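Local coordinates for protein aspartate aminotransferase (Plasmodium falciparum, PDB 3K7Y) that probably catalyses the reversible, pyridoxal 5'-phosphate-dependent transfer of an amino group from L-aspartate to 2-oxoglutarate, giving oxaloacetate and L-glutamate, at residues N83-N88 and E226-I231; S90-D95 and K233-N238; K96-I101 and A260-C265; D162-D167 and D197-I202. One frame throughout, in Å; residues are numbered along the deposited sequence.

Contact 1: N83-N88 and E226-I231; sequences NLIFGN and EDVLLI
Val-228 and Ile-231 meet the final turn of helix 75-86 chiefly at the backbone of Ile-85. The closest approach sets a methyl against a carbonyl: Val-228 CG1 lies 3.3 Å from Ile-85 O, and Ile-231 CG2 reaches the same oxygen at 4.1 Å. Ile-231 is placed by its first torsion (chi1 -69°), which puts CG2 opposite the backbone N and directs it at the last turn of helix 75-86.

Apolar side-chain contacts are looser. Ile-85 CG2 faces Val-228 CG2 at 4.4 Å, and Phe-86 CE1 approaches Ile-231 CG2 at 4.4 Å, the methyl coming obliquely to the ring. Beyond Phe-86 the chain leaves the helix at Gly-87 with positive phi, while Val-228 stands at the N-cap of helix 229-235.

Polar bonding to this helix end comes from beside the contact. Ile-85 O accepts from Arg-232 NE, and Leu-84 O from Gln-217 NE2. Ile-231 continues onto Phe-212 and Ile-214 of the central sheet in this class I aminotransferase fold.

Methyl groups therefore pack beside the Ile-85 carbonyl near the C-terminal end of a helix, whose partial negative charge the arginine would probably offset.

Contact 2: S90-D95 and K233-N238; sequences SKYIED and KFEEKN
Glu-235 holds CG trans to the backbone N (chi1 167°) and runs on extended, while Tyr-92 has its CG beside the backbone N (chi1 -76°), so the glutamate runs back along the tyrosine, head to tail. Glu-235 CG lies over one face of the Tyr-92 ring, 4.0 Å from its centroid and displaced toward the rim, a CH-pi contact. Glu-235 CB continues along the same ring, 3.9 Å from Tyr-92 CE1. The carboxylate plane is turned 40° from the ring.

Further out, the acid reaches the loop at Ser-90 and Tyr-92. The backbone N of Tyr-92 points at Glu-235 OE2, 3.3 Å away, but this bond is doubtful because OE2 is modelled too close to Ser-90. Ser-90 OG itself accepts from Tyr-92 N in an ST turn, subject to the same uncertainty.

The loop joins helix 75-86 to edge strand 98-104 of the large-domain sheet, and Glu-235 ends helix 229-235, which leads into strand 241-246. Asn-238 lies in that second connection, but the closeness of its CB to the phenol is doubtful as modelled. The Tyr-92 hydroxyl is hydrogen-bonded to Ile-239 O, and the ring also rests on Ile-98.

Contact 3: K96-I101 and A260-C265; sequences KKICTI and ALHIVC
An antiparallel pair at one margin of the central mixed sheet joins strand 98-104 to strand 258-264; the axes of 98-101 and 260-264 come within 4.7 Å. Cys-99 and Ile-263 form a hydrogen-bonded pair, with Cys-99 N to Ile-263 O at 2.9 Å and the return bond from Ile-263 N to Cys-99 O equally long. Ile-101 and Leu-261 repeat the pattern, and beyond the strand ends Cys-265 N reaches Lys-97 O at 2.8 Å. Strand 98-104 is the outermost strand on this side within the chain; strand 258-264 lies next in, bonded on its other side to strand 241-246.

Side chains alternate between two faces. On that of Ile-98 and Thr-100, the threonine and His-262 run alongside each other in one direction; Thr-100 CG2 meets the imidazole edge in its plane, 3.5 Å from His-262 ND1. Ile-98 CG2 sits 4.0 Å from His-262 CB, with Ile-98 CG1 against Val-264 CG2 at 4.2 Å. Cys-99 and Ile-101 project from the other face, toward helix 268-283.

Contact 4: D162-D167 and D197-I202; sequences DLFLND and DEIIEI
Leu-165 is the hub of this contact, inserting its branched end between Ile-199 and Ile-202 of the neighbouring helix while its second methyl meets Glu-198. The apolar part is carried by CD2: it lies 3.7 Å from Ile-199 CG1 and 3.5 Å from Ile-202 CD1, and the leucine crosses both isoleucines at about a right angle. Ile-202 CD1 also bears on the root of the leucine, 3.8 Å from Leu-165 CB. The leucine holds CG beside its backbone N (chi1 -58°), which turns the branch across the gap. Phe-164, the preceding residue, adds a looser contact: its CE2 is 4.5 Å from Ile-199 CD1, obliquely to the ring.

The second kind of contact sets a methyl against an acid. Leu-165 CD1 is 3.5 Å from Glu-198 OE1, and the extended glutamate lays its carboxylate against the CD1 side of the buried leucine.

Segments 162-167 and 197-202 run in nearly the same direction, 16° apart, with axes 11.2 Å from each other. Helix 193-206 links the parallel neighbours 176-179 and 209-214, a beta-alpha-beta crossover of the large domain, with helix 161-170 packed beside it. Phe-164 also stacks edge-to-face on Phe-151 of strand 145-153.

Dispersion between aliphatic branches carries the interface, with no directional polar bond between the two segments, and the charged glutamate marks where the apolar seam gives way to the solvent-facing surface.

Contacts 1, 2 and 3 form a continuous cluster, with centres about 11 to 14 Å apart, in which helix 75-86, the following loop and strand 98-104 meet segments 226-231, 233-238 and 260-265 in the same chain order. Phe-86 sits at their junction, touching Tyr-92, Ile-98 and Val-264, while Ile-85 packs on His-262. Contacts 1 and 2 share helix 229-235. Contact 4 is nested within the chain loops closed by the other three; its centre is about 21 Å from those of contacts 1 and 2, to which Ile-200 and the Lys-233 to Asp-197 salt bridge join it. It does not touch contact 3. The edge strand 98-104, its neighbour 258-264 and the helices beside them are thus joined in the cofactor-binding fold.

Contact 1: N83-N88 and E226-I231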
loop_
_atom_site.group_PDB
_atom_site.type_symbol
_atom_site.label_atom_id
_atom_site.label_comp_id
_atom_site.label_asym_id
_atom_site.label_seq_id
_atom_site.Cartn_x
_atom_site.Cartn_y
_atom_site.Cartn_z
ATOM N N ASN A 83 -19.756 3.192 10.620
ATOM C CA ASN A 83 -21.114 3.736 10.587
ATOM C C ASN A 83 -21.760 3.429 9.229
ATOM O O ASN A 83 -22.893 2.943 9.159
ATOM C CB ASN A 83 -21.126 5.248 10.861
ATOM C CG ASN A 83 -22.532 5.803 11.041
ATOM O OD1 ASN A 83 -22.962 6.041 12.166
ATOM N ND2 ASN A 83 -23.256 6.003 9.933
ATOM N N LEU A 84 -21.010 3.678 8.158
ATOM C CA LEU A 84 -21.537 3.554 6.813
ATOM C C LEU A 84 -22.042 2.159 6.511
ATOM O O LEU A 84 -23.045 2.020 5.825
ATOM C CB LEU A 84 -20.509 4.003 5.776
ATOM C CG LEU A 84 -20.019 5.449 5.882
ATOM C CD1 LEU A 84 -19.075 5.778 4.739
ATOM C CD2 LEU A 84 -21.189 6.404 5.890
ATOM N N ILE A 85 -21.379 1.127 7.023
ATOM C CA ILE A 85 -21.838 -0.220 6.714
ATOM C C ILE A 85 -22.845 -0.762 7.708
ATOM O O ILE A 85 -23.789 -1.426 7.307
ATOM C CB ILE A 85 -20.705 -1.242 6.430
ATOM C CG1 ILE A 85 -19.800 -1.429 7.645
ATOM C CG2 ILE A 85 -19.923 -0.871 5.144
ATOM C CD1 ILE A 85 -18.692 -0.402 7.802
ATOM N N PHE A 86 -22.665 -0.475 8.991
ATOM C CA PHE A 86 -23.553 -1.026 10.022
ATOM C C PHE A 86 -24.623 -0.025 10.457
ATOM O O PHE A 86 -25.458 -0.337 11.294
ATOM C CB PHE A 86 -22.756 -1.512 11.249
ATOM C CG PHE A 86 -21.786 -2.662 10.964
ATOM C CD1 PHE A 86 -22.193 -3.990 11.093
ATOM C CD2 PHE A 86 -20.462 -2.413 10.615
ATOM C CE1 PHE A 86 -21.305 -5.041 10.848
ATOM C CE2 PHE A 86 -19.573 -3.458 10.368
ATOM C CZ PHE A 86 -19.995 -4.770 10.487
ATOM N N GLY A 87 -24.587 1.173 9.884
ATOM C CA GLY A 87 -25.575 2.206 10.165
ATOM C C GLY A 87 -25.333 2.845 11.504
ATOM O O GLY A 87 -24.191 2.926 11.962
ATOM N N ASN A 88 -26.416 3.314 12.120
ATOM C CA ASN A 88 -26.380 3.790 13.503
ATOM C C ASN A 88 -27.762 3.832 14.156
ATOM O O ASN A 88 -28.731 4.282 13.548
ATOM C CB ASN A 88 -25.654 5.142 13.644
ATOM C CG ASN A 88 -26.380 6.279 12.965
ATOM O OD1 ASN A 88 -26.661 7.299 13.588
ATOM N ND2 ASN A 88 -26.682 6.114 11.682
ATOM N N GLU A 226 -29.713 1.546 1.831
ATOM C CA GLU A 226 -30.393 0.430 1.152
ATOM C C GLU A 226 -29.370 -0.617 0.701
ATOM O O GLU A 226 -29.455 -1.778 1.099
ATOM C CB GLU A 226 -31.225 0.907 -0.057
ATOM C CG GLU A 226 -32.701 1.277 0.201
ATOM C CD GLU A 226 -33.578 1.199 -1.076
ATOM O OE1 GLU A 226 -33.862 0.055 -1.510
ATOM O OE2 GLU A 226 -33.991 2.261 -1.635
ATOM N N ASP A 227 -28.391 -0.180 -0.097
ATOM C CA ASP A 227 -27.374 -1.045 -0.718
ATOM C C ASP A 227 -26.704 -2.038 0.218
ATOM O O ASP A 227 -26.142 -3.040 -0.227
ATOM C CB ASP A 227 -26.290 -0.182 -1.359
ATOM C CG ASP A 227 -26.758 0.492 -2.626
ATOM O OD1 ASP A 227 -27.819 0.108 -3.163
ATOM O OD2 ASP A 227 -26.062 1.411 -3.096
ATOM N N VAL A 228 -26.775 -1.753 1.512
ATOM C CA VAL A 228 -26.068 -2.528 2.515
ATOM C C VAL A 228 -27.042 -3.194 3.508
ATOM O O VAL A 228 -26.670 -3.530 4.634
ATOM C CB VAL A 228 -25.013 -1.621 3.203
ATOM C CG1 VAL A 228 -25.509 -1.078 4.550
ATOM C CG2 VAL A 228 -23.695 -2.329 3.334
ATOM N N LEU A 229 -28.283 -3.412 3.075
ATOM C CA LEU A 229 -29.311 -3.959 3.971
ATOM C C LEU A 229 -28.994 -5.362 4.469
ATOM O O LEU A 229 -29.115 -5.633 5.667
ATOM C CB LEU A 229 -30.721 -3.926 3.352
ATOM C CG LEU A 229 -31.889 -4.483 4.188
ATOM C CD1 LEU A 229 -31.947 -3.914 5.604
ATOM C CD2 LEU A 229 -33.206 -4.243 3.481
ATOM N N LEU A 230 -28.588 -6.247 3.563
ATOM C CA LEU A 230 -28.354 -7.626 3.942
ATOM C C LEU A 230 -27.421 -7.666 5.128
ATOM O O LEU A 230 -27.620 -8.459 6.055
ATOM C CB LEU A 230 -27.742 -8.415 2.804
ATOM C CG LEU A 230 -28.164 -9.878 2.660
ATOM C CD1 LEU A 230 -26.999 -10.637 2.057
ATOM C CD2 LEU A 230 -28.645 -10.559 3.943
ATOM N N ILE A 231 -26.415 -6.794 5.102
ATOM C CA ILE A 231 -25.425 -6.738 6.165
ATOM C C ILE A 231 -26.118 -6.385 7.470
ATOM O O ILE A 231 -25.889 -7.039 8.493
ATOM C CB ILE A 231 -24.294 -5.741 5.846
ATOM C CG1 ILE A 231 -23.444 -6.285 4.704
ATOM C CG2 ILE A 231 -23.420 -5.502 7.070
ATOM C CD1 ILE A 231 -22.413 -5.324 4.170
#

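Contact 2: S90-D95 and K233-N238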
loop_
_atom_site.group_PDB
_atom_site.type_symbol
_atom_site.label_atom_id
_atom_site.label_comp_id
_atom_site.label_asym_id
_atom_site.label_seq_id
_atom_site.Cartn_x
_atom_site.Cartn_y
_atom_site.Cartn_z
ATOM N N SER A 90 -25.596 0.584 16.200
ATOM C CA SER A 90 -25.421 -0.829 15.989
ATOM C C SER A 90 -25.246 -1.549 17.316
ATOM O O SER A 90 -24.738 -0.972 18.276
ATOM C CB SER A 90 -24.199 -1.021 15.106
ATOM O OG SER A 90 -23.861 -2.377 14.946
ATOM N N LYS A 91 -25.700 -2.801 17.369
ATOM C CA LYS A 91 -25.382 -3.725 18.471
ATOM C C LYS A 91 -23.867 -4.014 18.501
ATOM O O LYS A 91 -23.292 -4.262 19.559
ATOM C CB LYS A 91 -26.149 -5.051 18.290
ATOM C CG LYS A 91 -27.663 -5.019 18.553
ATOM C CD LYS A 91 -27.989 -5.327 20.018
ATOM C CE LYS A 91 -29.314 -6.081 20.179
ATOM N NZ LYS A 91 -30.515 -5.222 20.014
ATOM N N TYR A 92 -23.241 -3.976 17.324
ATOM C CA TYR A 92 -21.842 -4.332 17.131
ATOM C C TYR A 92 -20.868 -3.192 17.411
ATOM O O TYR A 92 -19.840 -3.407 18.039
ATOM C CB TYR A 92 -21.613 -4.820 15.701
ATOM C CG TYR A 92 -22.084 -6.227 15.377
ATOM C CD1 TYR A 92 -22.202 -6.646 14.045
ATOM C CD2 TYR A 92 -22.400 -7.145 16.381
ATOM C CE1 TYR A 92 -22.620 -7.940 13.724
ATOM C CE2 TYR A 92 -22.819 -8.445 16.070
ATOM C CZ TYR A 92 -22.927 -8.831 14.740
ATOM O OH TYR A 92 -23.334 -10.105 14.424
ATOM N N ILE A 93 -21.182 -1.992 16.929
ATOM C CA ILE A 93 -20.268 -0.847 17.006
ATOM C C ILE A 93 -19.918 -0.415 18.436
ATOM O O ILE A 93 -18.756 -0.512 18.848
ATOM C CB ILE A 93 -20.786 0.371 16.205
ATOM C CG1 ILE A 93 -20.880 0.029 14.719
ATOM C CG2 ILE A 93 -19.866 1.565 16.394
ATOM C CD1 ILE A 93 -21.498 1.115 13.856
ATOM N N GLU A 94 -20.907 0.054 19.193
ATOM C CA GLU A 94 -20.634 0.596 20.531
ATOM C C GLU A 94 -20.294 -0.481 21.582
ATOM O O GLU A 94 -19.867 -0.157 22.690
ATOM C CB GLU A 94 -21.762 1.545 21.003
ATOM C CG GLU A 94 -22.886 0.925 21.865
ATOM C CD GLU A 94 -23.829 0.014 21.080
ATOM O OE1 GLU A 94 -23.349 -0.932 20.409
ATOM O OE2 GLU A 94 -25.060 0.245 21.151
ATOM N N ASP A 95 -20.482 -1.752 21.221
ATOM C CA ASP A 95 -20.038 -2.881 22.047
ATOM C C ASP A 95 -18.626 -3.356 21.690
ATOM O O ASP A 95 -18.191 -4.440 22.125
ATOM C CB ASP A 95 -21.019 -4.044 21.933
ATOM C CG ASP A 95 -22.280 -3.818 22.734
ATOM O OD1 ASP A 95 -22.540 -2.661 23.130
ATOM O OD2 ASP A 95 -23.015 -4.800 22.970
ATOM N N LYS A 233 -29.360 -6.582 8.240
ATOM C CA LYS A 233 -30.228 -7.683 8.608
ATOM C C LYS A 233 -29.405 -8.797 9.275
ATOM O O LYS A 233 -29.739 -9.217 10.378
ATOM C CB LYS A 233 -31.031 -8.168 7.401
ATOM C CG LYS A 233 -32.421 -8.611 7.782
ATOM C CD LYS A 233 -33.461 -8.387 6.677
ATOM C CE LYS A 233 -34.789 -9.038 7.098
ATOM N NZ LYS A 233 -35.905 -8.934 6.111
ATOM N N PHE A 234 -28.320 -9.232 8.623
ATOM C CA PHE A 234 -27.331 -10.161 9.202
ATOM C C PHE A 234 -26.941 -9.812 10.637
ATOM O O PHE A 234 -26.855 -10.685 11.503
ATOM C CB PHE A 234 -26.045 -10.136 8.382
ATOM C CG PHE A 234 -25.871 -11.300 7.461
ATOM C CD1 PHE A 234 -26.357 -11.262 6.160
ATOM C CD2 PHE A 234 -25.166 -12.418 7.871
ATOM C CE1 PHE A 234 -26.171 -12.339 5.296
ATOM C CE2 PHE A 234 -24.985 -13.494 7.010
ATOM C CZ PHE A 234 -25.491 -13.451 5.724
ATOM N N GLU A 235 -26.670 -8.532 10.870
ATOM C CA GLU A 235 -26.273 -8.052 12.186
ATOM C C GLU A 235 -27.347 -8.307 13.247
ATOM O O GLU A 235 -27.053 -8.826 14.325
ATOM C CB GLU A 235 -25.924 -6.570 12.126
ATOM C CG GLU A 235 -25.801 -5.928 13.498
ATOM C CD GLU A 235 -25.258 -4.526 13.429
ATOM O OE1 GLU A 235 -25.688 -3.746 12.543
ATOM O OE2 GLU A 235 -24.391 -4.208 14.262
ATOM N N GLU A 236 -28.586 -7.931 12.950
ATOM C CA GLU A 236 -29.687 -8.316 13.814
ATOM C C GLU A 236 -29.723 -9.839 13.839
ATOM O O GLU A 236 -29.476 -10.476 12.820
ATOM C CB GLU A 236 -31.004 -7.750 13.303
ATOM C CG GLU A 236 -32.148 -7.914 14.293
ATOM C CD GLU A 236 -33.231 -6.871 14.112
ATOM O OE1 GLU A 236 -33.473 -6.476 12.947
ATOM O OE2 GLU A 236 -33.834 -6.443 15.129
ATOM N N LYS A 237 -30.027 -10.418 14.999
ATOM C CA LYS A 237 -29.770 -11.845 15.247
ATOM C C LYS A 237 -28.337 -12.162 14.809
ATOM O O LYS A 237 -28.094 -12.782 13.778
ATOM C CB LYS A 237 -30.835 -12.759 14.604
ATOM C CG LYS A 237 -31.986 -13.177 15.580
ATOM C CD LYS A 237 -33.098 -12.108 15.740
ATOM C CE LYS A 237 -33.813 -12.178 17.105
ATOM N NZ LYS A 237 -34.551 -13.447 17.368
ATOM N N ASN A 238 -27.409 -11.711 15.643
ATOM C CA ASN A 238 -26.020 -11.532 15.276
ATOM C C ASN A 238 -25.298 -12.728 14.695
ATOM O O ASN A 238 -25.170 -13.762 15.340
ATOM C CB ASN A 238 -25.220 -10.931 16.443
ATOM C CG ASN A 238 -25.394 -11.688 17.739
ATOM O OD1 ASN A 238 -25.492 -12.914 17.764
ATOM N ND2 ASN A 238 -25.417 -10.951 18.833
#

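Contact 3: K96-I101 and A260-C265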
loop_
_atom_site.group_PDB
_atom_site.type_symbol
_atom_site.label_atom_id
_atom_site.label_comp_id
_atom_site.label_asym_id
_atom_site.label_seq_id
_atom_site.Cartn_x
_atom_site.Cartn_y
_atom_site.Cartn_z
ATOM N N LYS A 96 -17.927 -2.527 20.903
ATOM C CA LYS A 96 -16.551 -2.772 20.447
ATOM C C LYS A 96 -16.342 -4.205 19.945
ATOM O O LYS A 96 -15.399 -4.886 20.361
ATOM C CB LYS A 96 -15.534 -2.423 21.550
ATOM C CG LYS A 96 -15.190 -0.936 21.685
ATOM C CD LYS A 96 -16.140 -0.202 22.634
ATOM C CE LYS A 96 -15.467 0.995 23.326
ATOM N NZ LYS A 96 -15.112 2.096 22.384
ATOM N N LYS A 97 -17.232 -4.656 19.064
ATOM C CA LYS A 97 -17.169 -6.018 18.542
ATOM C C LYS A 97 -16.565 -6.073 17.136
ATOM O O LYS A 97 -16.204 -7.148 16.653
ATOM C CB LYS A 97 -18.545 -6.709 18.595
ATOM C CG LYS A 97 -19.108 -6.939 20.018
ATOM C CD LYS A 97 -19.667 -8.364 20.235
ATOM C CE LYS A 97 -20.646 -8.808 19.141
ATOM N NZ LYS A 97 -20.825 -10.294 19.063
ATOM N N ILE A 98 -16.437 -4.917 16.487
ATOM C CA ILE A 98 -15.814 -4.871 15.164
ATOM C C ILE A 98 -14.373 -4.405 15.237
ATOM O O ILE A 98 -14.066 -3.365 15.827
ATOM C CB ILE A 98 -16.546 -3.949 14.189
ATOM C CG1 ILE A 98 -18.018 -4.330 14.082
ATOM C CG2 ILE A 98 -15.907 -4.037 12.825
ATOM C CD1 ILE A 98 -18.912 -3.136 13.879
ATOM N N CYS A 99 -13.500 -5.198 14.629
ATOM C CA CYS A 99 -12.126 -4.812 14.424
ATOM C C CYS A 99 -12.007 -4.332 13.001
ATOM O O CYS A 99 -12.162 -5.116 12.064
ATOM C CB CYS A 99 -11.192 -5.992 14.647
ATOM S SG CYS A 99 -9.563 -5.759 13.903
ATOM N N THR A 100 -11.743 -3.045 12.841
ATOM C CA THR A 100 -11.566 -2.484 11.516
ATOM C C THR A 100 -10.190 -1.857 11.358
ATOM O O THR A 100 -9.580 -1.426 12.338
ATOM C CB THR A 100 -12.687 -1.494 11.144
ATOM O OG1 THR A 100 -12.115 -0.294 10.604
ATOM C CG2 THR A 100 -13.536 -1.139 12.365
ATOM N N ILE A 101 -9.719 -1.817 10.113
ATOM C CA ILE A 101 -8.354 -1.413 9.764
ATOM C C ILE A 101 -8.350 -0.667 8.433
ATOM O O ILE A 101 -9.147 -0.981 7.555
ATOM C CB ILE A 101 -7.463 -2.661 9.695
ATOM C CG1 ILE A 101 -6.718 -2.810 11.009
ATOM C CG2 ILE A 101 -6.480 -2.635 8.508
ATOM C CD1 ILE A 101 -6.347 -4.212 11.313
ATOM N N ALA A 260 -11.191 0.019 3.551
ATOM C CA ALA A 260 -11.226 -0.493 4.911
ATOM C C ALA A 260 -11.525 -1.996 4.961
ATOM O O ALA A 260 -12.034 -2.550 3.999
ATOM C CB ALA A 260 -12.236 0.278 5.710
ATOM N N LEU A 261 -11.199 -2.637 6.083
ATOM C CA LEU A 261 -11.489 -4.055 6.329
ATOM C C LEU A 261 -12.216 -4.203 7.667
ATOM O O LEU A 261 -11.665 -3.835 8.700
ATOM C CB LEU A 261 -10.180 -4.853 6.421
ATOM C CG LEU A 261 -10.009 -6.326 5.988
ATOM C CD1 LEU A 261 -8.913 -7.052 6.800
ATOM C CD2 LEU A 261 -11.315 -7.135 6.013
ATOM N N HIS A 262 -13.433 -4.743 7.662
ATOM C CA HIS A 262 -14.159 -4.966 8.909
ATOM C C HIS A 262 -14.320 -6.442 9.219
ATOM O O HIS A 262 -14.802 -7.211 8.384
ATOM C CB HIS A 262 -15.525 -4.297 8.860
ATOM C CG HIS A 262 -15.470 -2.857 8.457
ATOM N ND1 HIS A 262 -15.107 -1.852 9.329
ATOM C CD2 HIS A 262 -15.698 -2.256 7.263
ATOM C CE1 HIS A 262 -15.122 -0.695 8.691
ATOM N NE2 HIS A 262 -15.480 -0.913 7.438
ATOM N N ILE A 263 -13.894 -6.837 10.416
ATOM C CA ILE A 263 -14.081 -8.211 10.887
ATOM C C ILE A 263 -14.874 -8.207 12.184
ATOM O O ILE A 263 -14.515 -7.517 13.139
ATOM C CB ILE A 263 -12.745 -8.972 11.085
ATOM C CG1 ILE A 263 -11.996 -9.088 9.757
ATOM C CG2 ILE A 263 -13.003 -10.371 11.678
ATOM C CD1 ILE A 263 -10.610 -9.595 9.886
ATOM N N VAL A 264 -15.955 -8.983 12.199
ATOM C CA VAL A 264 -16.874 -9.018 13.331
ATOM C C VAL A 264 -16.413 -10.093 14.313
ATOM O O VAL A 264 -16.233 -11.251 13.933
ATOM C CB VAL A 264 -18.348 -9.237 12.859
ATOM C CG1 VAL A 264 -19.248 -9.655 14.012
ATOM C CG2 VAL A 264 -18.904 -7.973 12.195
ATOM N N CYS A 265 -16.213 -9.695 15.569
ATOM C CA CYS A 265 -15.629 -10.574 16.594
ATOM C C CYS A 265 -16.579 -10.926 17.750
ATOM O O CYS A 265 -17.406 -10.111 18.159
ATOM C CB CYS A 265 -14.348 -9.951 17.158
ATOM S SG CYS A 265 -13.081 -9.602 15.924
#

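Contact 4: D162-D167 and D197-I202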
loop_
_atom_site.group_PDB
_atom_site.type_symbol
_atom_site.label_atom_id
_atom_site.label_comp_id
_atom_site.label_asym_id
_atom_site.label_seq_id
_atom_site.Cartn_x
_atom_site.Cartn_y
_atom_site.Cartn_z
ATOM N N ASP A 162 -32.814 -19.822 -7.377
ATOM C CA ASP A 162 -33.141 -21.211 -7.067
ATOM C C ASP A 162 -31.863 -22.010 -6.942
ATOM O O ASP A 162 -31.650 -22.689 -5.937
ATOM C CB ASP A 162 -34.028 -21.823 -8.159
ATOM C CG ASP A 162 -35.310 -21.017 -8.408
ATOM O OD1 ASP A 162 -35.257 -19.760 -8.463
ATOM O OD2 ASP A 162 -36.384 -21.645 -8.567
ATOM N N LEU A 163 -31.020 -21.911 -7.974
ATOM C CA LEU A 163 -29.724 -22.590 -8.018
ATOM C C LEU A 163 -28.669 -21.928 -7.121
ATOM O O LEU A 163 -27.760 -22.596 -6.637
ATOM C CB LEU A 163 -29.213 -22.679 -9.459
ATOM C CG LEU A 163 -29.981 -23.565 -10.439
ATOM C CD1 LEU A 163 -29.611 -23.205 -11.858
ATOM C CD2 LEU A 163 -29.717 -25.039 -10.187
ATOM N N PHE A 164 -28.778 -20.623 -6.909
ATOM C CA PHE A 164 -27.866 -19.938 -6.002
ATOM C C PHE A 164 -27.965 -20.467 -4.548
ATOM O O PHE A 164 -26.941 -20.771 -3.920
ATOM C CB PHE A 164 -28.074 -18.414 -6.095
ATOM C CG PHE A 164 -27.454 -17.622 -4.960
ATOM C CD1 PHE A 164 -26.140 -17.849 -4.552
ATOM C CD2 PHE A 164 -28.180 -16.625 -4.321
ATOM C CE1 PHE A 164 -25.568 -17.108 -3.498
ATOM C CE2 PHE A 164 -27.617 -15.878 -3.272
ATOM C CZ PHE A 164 -26.312 -16.121 -2.858
ATOM N N LEU A 165 -29.189 -20.586 -4.030
ATOM C CA LEU A 165 -29.411 -21.093 -2.669
ATOM C C LEU A 165 -29.209 -22.592 -2.552
ATOM O O LEU A 165 -28.887 -23.090 -1.476
ATOM C CB LEU A 165 -30.796 -20.730 -2.159
ATOM C CG LEU A 165 -31.145 -19.251 -2.104
ATOM C CD1 LEU A 165 -32.635 -19.108 -1.927
ATOM C CD2 LEU A 165 -30.430 -18.571 -0.989
ATOM N N ASN A 166 -29.415 -23.304 -3.654
ATOM C CA ASN A 166 -29.073 -24.715 -3.741
ATOM C C ASN A 166 -27.633 -25.015 -3.359
ATOM O O ASN A 166 -27.382 -25.808 -2.447
ATOM C CB ASN A 166 -29.295 -25.214 -5.153
ATOM C CG ASN A 166 -30.465 -26.096 -5.248
ATOM O OD1 ASN A 166 -31.399 -25.998 -4.440
ATOM N ND2 ASN A 166 -30.444 -26.990 -6.230
ATOM N N ASP A 167 -26.701 -24.388 -4.082
ATOM C CA ASP A 167 -25.278 -24.548 -3.851
ATOM C C ASP A 167 -24.962 -24.045 -2.468
ATOM O O ASP A 167 -24.252 -24.699 -1.707
ATOM C CB ASP A 167 -24.474 -23.756 -4.876
ATOM C CG ASP A 167 -24.734 -24.201 -6.302
ATOM O OD1 ASP A 167 -24.402 -23.407 -7.212
ATOM O OD2 ASP A 167 -25.257 -25.327 -6.517
ATOM N N ASP A 197 -34.035 -13.063 4.013
ATOM C CA ASP A 197 -34.375 -13.904 5.165
ATOM C C ASP A 197 -34.052 -15.375 4.960
ATOM O O ASP A 197 -33.613 -16.058 5.891
ATOM C CB ASP A 197 -35.853 -13.765 5.549
ATOM C CG ASP A 197 -36.320 -12.326 5.582
ATOM O OD1 ASP A 197 -36.488 -11.720 4.488
ATOM O OD2 ASP A 197 -36.533 -11.819 6.701
ATOM N N GLU A 198 -34.272 -15.876 3.753
ATOM C CA GLU A 198 -33.987 -17.279 3.510
ATOM C C GLU A 198 -32.493 -17.519 3.730
ATOM O O GLU A 198 -32.104 -18.392 4.510
ATOM C CB GLU A 198 -34.430 -17.708 2.113
ATOM C CG GLU A 198 -34.760 -19.194 2.002
ATOM C CD GLU A 198 -35.231 -19.601 0.604
ATOM O OE1 GLU A 198 -34.885 -20.728 0.166
ATOM O OE2 GLU A 198 -35.940 -18.804 -0.056
ATOM N N ILE A 199 -31.669 -16.712 3.064
ATOM C CA ILE A 199 -30.214 -16.733 3.237
ATOM C C ILE A 199 -29.813 -16.772 4.716
ATOM O O ILE A 199 -29.106 -17.681 5.150
ATOM C CB ILE A 199 -29.561 -15.507 2.555
ATOM C CG1 ILE A 199 -29.783 -15.559 1.042
ATOM C CG2 ILE A 199 -28.088 -15.430 2.874
ATOM C CD1 ILE A 199 -29.677 -14.221 0.346
ATOM N N ILE A 200 -30.273 -15.793 5.486
ATOM C CA ILE A 200 -29.921 -15.733 6.883
ATOM C C ILE A 200 -30.129 -17.112 7.470
ATOM O O ILE A 200 -29.300 -17.594 8.232
ATOM C CB ILE A 200 -30.765 -14.691 7.628
ATOM C CG1 ILE A 200 -30.715 -13.339 6.901
ATOM C CG2 ILE A 200 -30.320 -14.569 9.093
ATOM C CD1 ILE A 200 -29.388 -12.587 6.993
ATOM N N GLU A 201 -31.213 -17.770 7.078
ATOM C CA GLU A 201 -31.509 -19.081 7.647
ATOM C C GLU A 201 -30.514 -20.155 7.218
ATOM O O GLU A 201 -30.073 -20.952 8.052
ATOM C CB GLU A 201 -32.939 -19.529 7.358
ATOM C CG GLU A 201 -33.330 -20.682 8.265
ATOM C CD GLU A 201 -34.821 -20.902 8.348
ATOM O OE1 GLU A 201 -35.267 -21.443 9.387
ATOM O OE2 GLU A 201 -35.535 -20.537 7.379
ATOM N N ILE A 202 -30.178 -20.160 5.924
ATOM C CA ILE A 202 -29.172 -21.070 5.353
ATOM C C ILE A 202 -27.810 -20.847 6.008
ATOM O O ILE A 202 -27.157 -21.794 6.460
ATOM C CB ILE A 202 -29.002 -20.877 3.818
ATOM C CG1 ILE A 202 -30.351 -20.951 3.087
ATOM C CG2 ILE A 202 -27.983 -21.884 3.244
ATOM C CD1 ILE A 202 -30.219 -21.029 1.563
#